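Putative cell adhesion protein (Parabacteroides distasonis, PDB 3LIU) is a putative fimbrilin of the FimA/Mfa1 family, probably a pilus subunit that serves in cell adhesion. Local coordinates at residues S128-D133 with T217-T222; N142-D147 with G167-V172. All blocks are in the same frame, centred on the assembly; numbering follows the deposited sequence.

Overall arrangement
Two loop contacts on one side of the chain's centre illustrate how a mainly beta fimbrillin ties its connections back to its strands. From the N terminus the chain passes strand 82-90 and two short helices before strand 127-136, where a break in the strand supplies the first half of contact 1. Strand 141-144 follows and ends in contact 2, which is closed some twenty residues later by 167-172, leading into strand 172-185. Only after strand 193-213 does 217-222 return to 128-133, so contact 2 lies nested inside the loop closed by contact 1. The two also touch: Val-172 N probably hydrogen-bonds to Ser-128 O, and Pro-170 packs on Glu-219.

Contact 1 (S128-D133 with T217-T222); sequences SSKVLD and TEEWGT
A beta turn docked on an irregular part of strand 127-136 joins the loop that follows strand 193-213 to this strand, and a single direct hydrogen bond, from Val-131 N to Thr-217 O, fastens the two. The bond is 3.0 Å long and nearly straight, with 169° at the hydrogen, although the donor is tilted from the carbonyl plane. Beside it Lys-130 CB rests against the peptide linking Glu-218 to Glu-219, 3.5 Å from Glu-219 N. CG of Lys-130 sits between the backbone N and the carbonyl carbon (chi1 74°), and from there the extended chain leads away from the loop, crossing the side chain of Glu-219 at about a right angle. Val-131 contributes one branch, CG2, which lies 3.8 Å from Thr-217 CA, while its side chain also meets Ile-106.

The type II turn runs from Glu-218 to Gly-221 and is closed by Gly-221 N bonding to Glu-218 O; within it, the ring of Trp-220 meets that of Tyr-358, their planes at about 40°. Water completes the seam. One molecule is held by both Val-131 O and Thr-217 O, 2.7 Å from each, so that this threonine carbonyl accepts from an amide and a water. Another accepts from Lys-130 N and donates to Glu-219 OE1 at 2.7 Å, and a third links Lys-130 NZ with Glu-218 OE1. Lys-130 NZ stays 5.9 Å from Glu-218 OE1, too far for a salt bridge, so any attraction of lysine to these carboxylates is probably softened by intervening solvent, and the direct polar grip belongs to the backbone.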
ATOM      1  N   SER A 128       4.594  -8.637  -5.511  1.00 11.52           N
ATOM      2  CA  SER A 128       5.853  -9.126  -6.056  1.00 12.50           C
ATOM      3  C   SER A 128       6.558 -10.099  -5.147  1.00 11.13           C
ATOM      4  O   SER A 128       6.378 -10.068  -3.958  1.00 11.75           O
ATOM      5  CB  SER A 128       6.828  -7.986  -6.308  1.00 14.54           C
ATOM      6  OG  SER A 128       6.911  -7.136  -5.182  1.00  9.28           O
ATOM      7  N   SER A 129       7.383 -10.936  -5.759  1.00 12.49           N
ATOM      8  CA  SER A 129       8.333 -11.794  -5.071  1.00 13.70           C
ATOM      9  C   SER A 129       9.625 -11.051  -4.836  1.00 11.40           C
ATOM     10  O   SER A 129       9.809  -9.950  -5.324  1.00  9.25           O
ATOM     11  CB  SER A 129       8.623 -13.013  -5.941  1.00 10.77           C
ATOM     12  OG  SER A 129       9.498 -12.704  -7.030  1.00 11.49           O
ATOM     13  N   LYS A 130      10.523 -11.670  -4.093  1.00 12.67           N
ATOM     14  CA  LYS A 130      11.903 -11.183  -4.008  1.00 13.33           C
ATOM     15  C   LYS A 130      12.618 -11.577  -5.262  1.00 12.48           C
ATOM     16  O   LYS A 130      12.064 -12.325  -6.081  1.00 11.80           O
ATOM     17  CB  LYS A 130      12.603 -11.796  -2.815  1.00 15.98           C
ATOM     18  CG  LYS A 130      12.993 -13.287  -2.955  1.00 18.32           C
ATOM     19  CD  LYS A 130      13.829 -13.727  -1.739  1.00 24.57           C
ATOM     20  CE  LYS A 130      13.895 -15.247  -1.538  1.00 28.68           C
ATOM     21  NZ  LYS A 130      15.048 -15.522  -0.619  1.00 36.15           N
ATOM     22  N   VAL A 131      13.866 -11.136  -5.407  1.00 10.44           N
ATOM     23  CA  VAL A 131      14.673 -11.570  -6.527  1.00 13.45           C
ATOM     24  C   VAL A 131      15.285 -12.937  -6.225  1.00 14.60           C
ATOM     25  O   VAL A 131      15.936 -13.084  -5.207  1.00 13.94           O
ATOM     26  CB  VAL A 131      15.792 -10.543  -6.869  1.00 16.02           C
ATOM     27  CG1 VAL A 131      16.685 -11.061  -7.976  1.00 15.46           C
ATOM     28  CG2 VAL A 131      15.182  -9.194  -7.293  1.00 14.49           C
ATOM     29  N   LEU A 132      15.034 -13.917  -7.095  1.00 12.06           N
ATOM     30  CA  LEU A 132      15.514 -15.299  -6.935  1.00 16.79           C
ATOM     31  C   LEU A 132      16.786 -15.494  -7.722  1.00 16.66           C
ATOM     32  O   LEU A 132      16.962 -14.903  -8.788  1.00 18.81           O
ATOM     33  CB  LEU A 132      14.457 -16.312  -7.444  1.00 16.78           C
ATOM     34  CG  LEU A 132      13.029 -16.102  -6.912  1.00 20.42           C
ATOM     35  CD1 LEU A 132      12.009 -17.085  -7.502  1.00 20.89           C
ATOM     36  CD2 LEU A 132      13.050 -16.240  -5.428  1.00 19.65           C
ATOM     37  N   ASP A 133      17.690 -16.299  -7.198  1.00 14.61           N
ATOM     38  CA  ASP A 133      18.874 -16.697  -7.944  1.00 17.92           C
ATOM     39  C   ASP A 133      18.825 -18.196  -8.250  1.00 15.51           C
ATOM     40  O   ASP A 133      18.841 -18.992  -7.337  1.00 19.20           O
ATOM     41  CB  ASP A 133      20.140 -16.347  -7.139  1.00 19.17           C
ATOM     42  CG  ASP A 133      21.418 -16.788  -7.846  1.00 28.25           C
ATOM     43  OD1 ASP A 133      21.601 -16.438  -9.036  1.00 36.12           O
ATOM     44  OD2 ASP A 133      22.234 -17.483  -7.214  1.00 41.99           O
ATOM     45  N   THR A 217      14.458  -6.164  -3.918  1.00 12.60           N
ATOM     46  CA  THR A 217      15.424  -7.252  -3.997  1.00 12.53           C
ATOM     47  C   THR A 217      15.176  -8.326  -2.952  1.00 14.37           C
ATOM     48  O   THR A 217      15.166  -9.547  -3.247  1.00 12.75           O
ATOM     49  CB  THR A 217      16.860  -6.731  -3.801  1.00 16.50           C
ATOM     50  OG1 THR A 217      17.185  -5.881  -4.897  1.00 15.89           O
ATOM     51  CG2 THR A 217      17.808  -7.867  -3.779  1.00 14.75           C
ATOM     52  N   GLU A 218      14.954  -7.869  -1.729  1.00 14.07           N
ATOM     53  CA  GLU A 218      14.660  -8.756  -0.637  1.00 15.68           C
ATOM     54  C   GLU A 218      13.146  -8.961  -0.492  1.00 14.30           C
ATOM     55  O   GLU A 218      12.302  -8.175  -0.969  1.00 14.17           O
ATOM     56  CB  GLU A 218      15.278  -8.238   0.676  1.00 16.38           C
ATOM     57  CG  GLU A 218      16.794  -7.910   0.629  1.00 22.19           C
ATOM     58  CD  GLU A 218      17.653  -9.086   0.178  1.00 35.22           C
ATOM     59  OE1 GLU A 218      17.304 -10.236   0.526  1.00 41.74           O
ATOM     60  OE2 GLU A 218      18.683  -8.862  -0.514  1.00 36.68           O
ATOM     61  N   GLU A 219      12.802 -10.053   0.170  1.00 15.79           N
ATOM     62  CA  GLU A 219      11.407 -10.364   0.490  1.00 15.84           C
ATOM     63  C   GLU A 219      10.846  -9.283   1.373  1.00 14.20           C
ATOM     64  O   GLU A 219      11.429  -8.974   2.402  1.00 14.68           O
ATOM     65  CB  GLU A 219      11.361 -11.689   1.259  1.00 18.54           C
ATOM     66  CG  GLU A 219       9.979 -12.130   1.628  1.00 22.62           C
ATOM     67  CD  GLU A 219       9.354 -12.874   0.531  1.00 25.28           C
ATOM     68  OE1 GLU A 219       9.743 -12.648  -0.620  1.00 39.93           O
ATOM     69  OE2 GLU A 219       8.524 -13.726   0.828  1.00 34.64           O
ATOM     70  N   TRP A 220       9.710  -8.706   0.995  1.00 16.68           N
ATOM     71  CA  TRP A 220       9.056  -7.680   1.815  1.00 15.67           C
ATOM     72  C   TRP A 220       9.966  -6.462   2.046  1.00 17.74           C
ATOM     73  O   TRP A 220       9.887  -5.798   3.067  1.00 16.31           O
ATOM     74  CB  TRP A 220       8.612  -8.286   3.158  1.00 17.02           C
ATOM     75  CG  TRP A 220       7.366  -7.653   3.774  1.00 18.55           C
ATOM     76  CD1 TRP A 220       7.062  -6.322   3.853  1.00 18.81           C
ATOM     77  CD2 TRP A 220       6.302  -8.337   4.445  1.00 18.76           C
ATOM     78  NE1 TRP A 220       5.856  -6.134   4.495  1.00 16.65           N
ATOM     79  CE2 TRP A 220       5.379  -7.355   4.888  1.00 20.36           C
ATOM     80  CE3 TRP A 220       6.028  -9.680   4.700  1.00 19.39           C
ATOM     81  CZ2 TRP A 220       4.216  -7.683   5.593  1.00 20.88           C
ATOM     82  CZ3 TRP A 220       4.871 -10.003   5.416  1.00 17.32           C
ATOM     83  CH2 TRP A 220       3.985  -9.007   5.843  1.00 15.08           C
ATOM     84  N   GLY A 221      10.816  -6.149   1.075  1.00 18.36           N
ATOM     85  CA  GLY A 221      11.695  -5.003   1.175  1.00 17.38           C
ATOM     86  C   GLY A 221      10.991  -3.725   0.726  1.00 16.38           C
ATOM     87  O   GLY A 221       9.943  -3.748   0.083  1.00 14.52           O
ATOM     88  N   THR A 222      11.591  -2.602   1.072  1.00 16.04           N
ATOM     89  CA  THR A 222      11.032  -1.302   0.741  1.00 16.44           C
ATOM     90  C   THR A 222      10.966  -1.104  -0.771  1.00 12.44           C
ATOM     91  O   THR A 222      11.874  -1.516  -1.515  1.00 11.25           O
ATOM     92  CB  THR A 222      11.796  -0.152   1.458  1.00 18.37           C
ATOM     93  OG1 THR A 222      11.150   1.086   1.153  1.00 28.74           O
ATOM     94  CG2 THR A 222      13.246  -0.060   1.020  1.00 21.19           C
TER
HETATM   95  O   HOH W   1       8.690  -9.290  -1.727  1.00 12.05           O
HETATM   96  O   HOH W   2       9.599 -14.196  -2.806  1.00 10.76           O
HETATM   97  O   HOH W   3      16.696 -12.950  -0.819  1.00 37.56           O
HETATM   98  O   HOH W   4      16.807 -11.652  -3.082  1.00 28.99           O

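Contact 2 (N142-D147 with G167-V172); sequences NYIGYD and GPVPLV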
ATOM      1  N   ASN A 142      12.737 -26.460 -16.552  1.00 15.78           N
ATOM      2  CA  ASN A 142      13.108 -26.013 -15.211  1.00 16.03           C
ATOM      3  C   ASN A 142      11.873 -25.559 -14.449  1.00 15.69           C
ATOM      4  O   ASN A 142      11.069 -24.774 -14.968  1.00 14.06           O
ATOM      5  CB  ASN A 142      14.107 -24.864 -15.242  1.00 17.79           C
ATOM      6  CG  ASN A 142      15.436 -25.278 -15.801  1.00 16.66           C
ATOM      7  OD1 ASN A 142      16.330 -25.699 -15.059  1.00 15.82           O
ATOM      8  ND2 ASN A 142      15.582 -25.161 -17.105  1.00 11.56           N
ATOM      9  N   TYR A 143      11.752 -26.026 -13.209  1.00 10.47           N
ATOM     10  CA  TYR A 143      10.625 -25.650 -12.379  1.00 12.32           C
ATOM     11  C   TYR A 143      11.085 -24.737 -11.238  1.00 11.62           C
ATOM     12  O   TYR A 143      12.162 -24.944 -10.654  1.00 13.04           O
ATOM     13  CB  TYR A 143       9.973 -26.913 -11.804  1.00 14.01           C
ATOM     14  CG  TYR A 143       9.329 -27.817 -12.821  1.00 13.56           C
ATOM     15  CD1 TYR A 143       8.107 -27.487 -13.367  1.00 20.97           C
ATOM     16  CD2 TYR A 143       9.928 -29.013 -13.199  1.00 15.75           C
ATOM     17  CE1 TYR A 143       7.510 -28.284 -14.288  1.00 20.38           C
ATOM     18  CE2 TYR A 143       9.329 -29.833 -14.123  1.00 20.56           C
ATOM     19  CZ  TYR A 143       8.114 -29.448 -14.666  1.00 22.24           C
ATOM     20  OH  TYR A 143       7.458 -30.211 -15.585  1.00 21.23           O
ATOM     21  N   ILE A 144      10.280 -23.719 -10.938  1.00 14.07           N
ATOM     22  CA  ILE A 144      10.475 -22.910  -9.753  1.00 11.45           C
ATOM     23  C   ILE A 144       9.212 -22.923  -8.932  1.00 12.19           C
ATOM     24  O   ILE A 144       8.146 -22.416  -9.351  1.00 11.95           O
ATOM     25  CB  ILE A 144      10.879 -21.471 -10.101  1.00 13.93           C
ATOM     26  CG1 ILE A 144      12.199 -21.490 -10.877  1.00 13.08           C
ATOM     27  CG2 ILE A 144      10.954 -20.611  -8.816  1.00 11.27           C
ATOM     28  CD1 ILE A 144      12.660 -20.107 -11.387  1.00 15.01           C
ATOM     29  N   GLY A 145       9.327 -23.512  -7.749  1.00 12.72           N
ATOM     30  CA  GLY A 145       8.243 -23.534  -6.785  1.00 11.92           C
ATOM     31  C   GLY A 145       7.429 -24.812  -6.731  1.00 12.94           C
ATOM     32  O   GLY A 145       6.395 -24.841  -6.060  1.00 16.81           O
ATOM     33  N   TYR A 146       7.896 -25.874  -7.396  1.00 11.98           N
ATOM     34  CA  TYR A 146       7.112 -27.106  -7.515  1.00 14.13           C
ATOM     35  C   TYR A 146       7.548 -28.196  -6.546  1.00 16.98           C
ATOM     36  O   TYR A 146       6.973 -29.285  -6.538  1.00 19.14           O
ATOM     37  CB  TYR A 146       7.205 -27.634  -8.943  1.00 11.76           C
ATOM     38  CG  TYR A 146       6.382 -26.895  -9.934  1.00 15.75           C
ATOM     39  CD1 TYR A 146       6.783 -25.651 -10.423  1.00 19.81           C
ATOM     40  CD2 TYR A 146       5.196 -27.440 -10.410  1.00 21.25           C
ATOM     41  CE1 TYR A 146       6.015 -24.980 -11.368  1.00 21.71           C
ATOM     42  CE2 TYR A 146       4.432 -26.786 -11.356  1.00 19.51           C
ATOM     43  CZ  TYR A 146       4.833 -25.549 -11.814  1.00 21.02           C
ATOM     44  OH  TYR A 146       4.054 -24.918 -12.754  1.00 26.20           O
ATOM     45  N   ASP A 147       8.567 -27.927  -5.740  1.00 17.87           N
ATOM     46  CA  ASP A 147       8.996 -28.890  -4.724  1.00 19.30           C
ATOM     47  C   ASP A 147       9.758 -28.158  -3.633  1.00 20.28           C
ATOM     48  O   ASP A 147      10.170 -27.007  -3.820  1.00 17.72           O
ATOM     49  CB  ASP A 147       9.883 -29.939  -5.355  1.00 18.14           C
ATOM     50  CG  ASP A 147       9.871 -31.246  -4.602  1.00 22.58           C
ATOM     51  OD1 ASP A 147       9.171 -31.351  -3.574  1.00 21.24           O
ATOM     52  OD2 ASP A 147      10.578 -32.157  -5.056  1.00 22.73           O
ATOM     53  N   GLY A 167       9.520 -24.589  -2.042  1.00 15.60           N
ATOM     54  CA  GLY A 167       8.076 -24.502  -2.098  1.00 18.57           C
ATOM     55  C   GLY A 167       7.628 -23.396  -3.040  1.00 17.27           C
ATOM     56  O   GLY A 167       8.441 -22.739  -3.654  1.00 14.78           O
ATOM     57  N   PRO A 168       6.312 -23.206  -3.173  1.00 20.83           N
ATOM     58  CA  PRO A 168       5.809 -22.175  -4.085  1.00 20.34           C
ATOM     59  C   PRO A 168       6.322 -20.755  -3.743  1.00 18.47           C
ATOM     60  O   PRO A 168       6.569 -20.441  -2.578  1.00 15.51           O
ATOM     61  CB  PRO A 168       4.280 -22.296  -3.975  1.00 20.10           C
ATOM     62  CG  PRO A 168       3.998 -23.192  -2.842  1.00 23.61           C
ATOM     63  CD  PRO A 168       5.232 -23.991  -2.544  1.00 21.87           C
ATOM     64  N   VAL A 169       6.526 -19.931  -4.768  1.00 13.67           N
ATOM     65  CA  VAL A 169       7.130 -18.605  -4.557  1.00 16.15           C
ATOM     66  C   VAL A 169       6.142 -17.682  -3.859  1.00 14.46           C
ATOM     67  O   VAL A 169       5.034 -17.483  -4.354  1.00 13.55           O
ATOM     68  CB  VAL A 169       7.586 -17.950  -5.852  1.00 15.17           C
ATOM     69  CG1 VAL A 169       8.389 -16.643  -5.545  1.00  9.90           C
ATOM     70  CG2 VAL A 169       8.401 -18.963  -6.648  1.00 13.04           C
ATOM     71  N   PRO A 170       6.518 -17.161  -2.671  1.00 15.80           N
ATOM     72  CA  PRO A 170       5.625 -16.206  -1.987  1.00 15.15           C
ATOM     73  C   PRO A 170       5.622 -14.857  -2.677  1.00 13.57           C
ATOM     74  O   PRO A 170       6.632 -14.452  -3.270  1.00 14.03           O
ATOM     75  CB  PRO A 170       6.207 -16.084  -0.557  1.00 16.11           C
ATOM     76  CG  PRO A 170       7.512 -16.708  -0.572  1.00 16.91           C
ATOM     77  CD  PRO A 170       7.766 -17.383  -1.926  1.00 16.03           C
ATOM     78  N   LEU A 171       4.467 -14.209  -2.657  1.00 14.13           N
ATOM     79  CA  LEU A 171       4.302 -12.859  -3.192  1.00 14.57           C
ATOM     80  C   LEU A 171       3.909 -11.956  -2.049  1.00 17.60           C
ATOM     81  O   LEU A 171       3.202 -12.393  -1.156  1.00 15.16           O
ATOM     82  CB  LEU A 171       3.253 -12.819  -4.300  1.00 16.18           C
ATOM     83  CG  LEU A 171       3.447 -13.725  -5.518  1.00 18.36           C
ATOM     84  CD1 LEU A 171       2.270 -13.520  -6.509  1.00 13.92           C
ATOM     85  CD2 LEU A 171       4.829 -13.555  -6.167  1.00 13.38           C
ATOM     86  N   VAL A 172       4.392 -10.712  -2.066  1.00 14.58           N
ATOM     87  CA  VAL A 172       4.033  -9.718  -1.084  1.00 12.38           C
ATOM     88  C   VAL A 172       3.379  -8.530  -1.749  1.00 13.26           C
ATOM     89  O   VAL A 172       3.906  -7.995  -2.712  1.00 13.55           O
ATOM     90  CB  VAL A 172       5.249  -9.250  -0.267  1.00 14.43           C
ATOM     91  CG1 VAL A 172       4.807  -8.185   0.781  1.00 12.37           C
ATOM     92  CG2 VAL A 172       5.901 -10.436   0.397  1.00  6.54           C
TER
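Gly-145 and Pro-168 bring their backbones to within 3.9 Å at CA, and here the contact is tightest. Gly-145 CA points a hydrogen at Gly-167 O, 3.2 Å away, and Pro-168 CA returns a CH...O contact to Gly-145 O. Pro-168 N also lies close to that carbonyl but has no hydrogen to give. The bare CA of Gly-145 lets the two backbones come this close. On the buried flank the CG2 methyls of Ile-144 and Val-169 meet at 3.7 Å; Ile-144 CG2 stands anti to the backbone N (chi1 -61° for CG1), while CG1 leads away.

Toward the partly exposed end the join is looser: Gly-167 N donates to Asp-147 O at 3.1 Å, approaching from well above the carbonyl plane, and Asp-147 takes part only through its backbone.

Glu-162 accepts from the amides of Gly-145 and Tyr-146 through its two carboxylate oxygens, OE2 and OE1 respectively, which anchors the chain just after strand 141-144. That strand lies between strands 16-24 and 158-162, parallel to both, while Ile-144 and Val-169 reach strand 127-136 at Leu-132 and Ser-129.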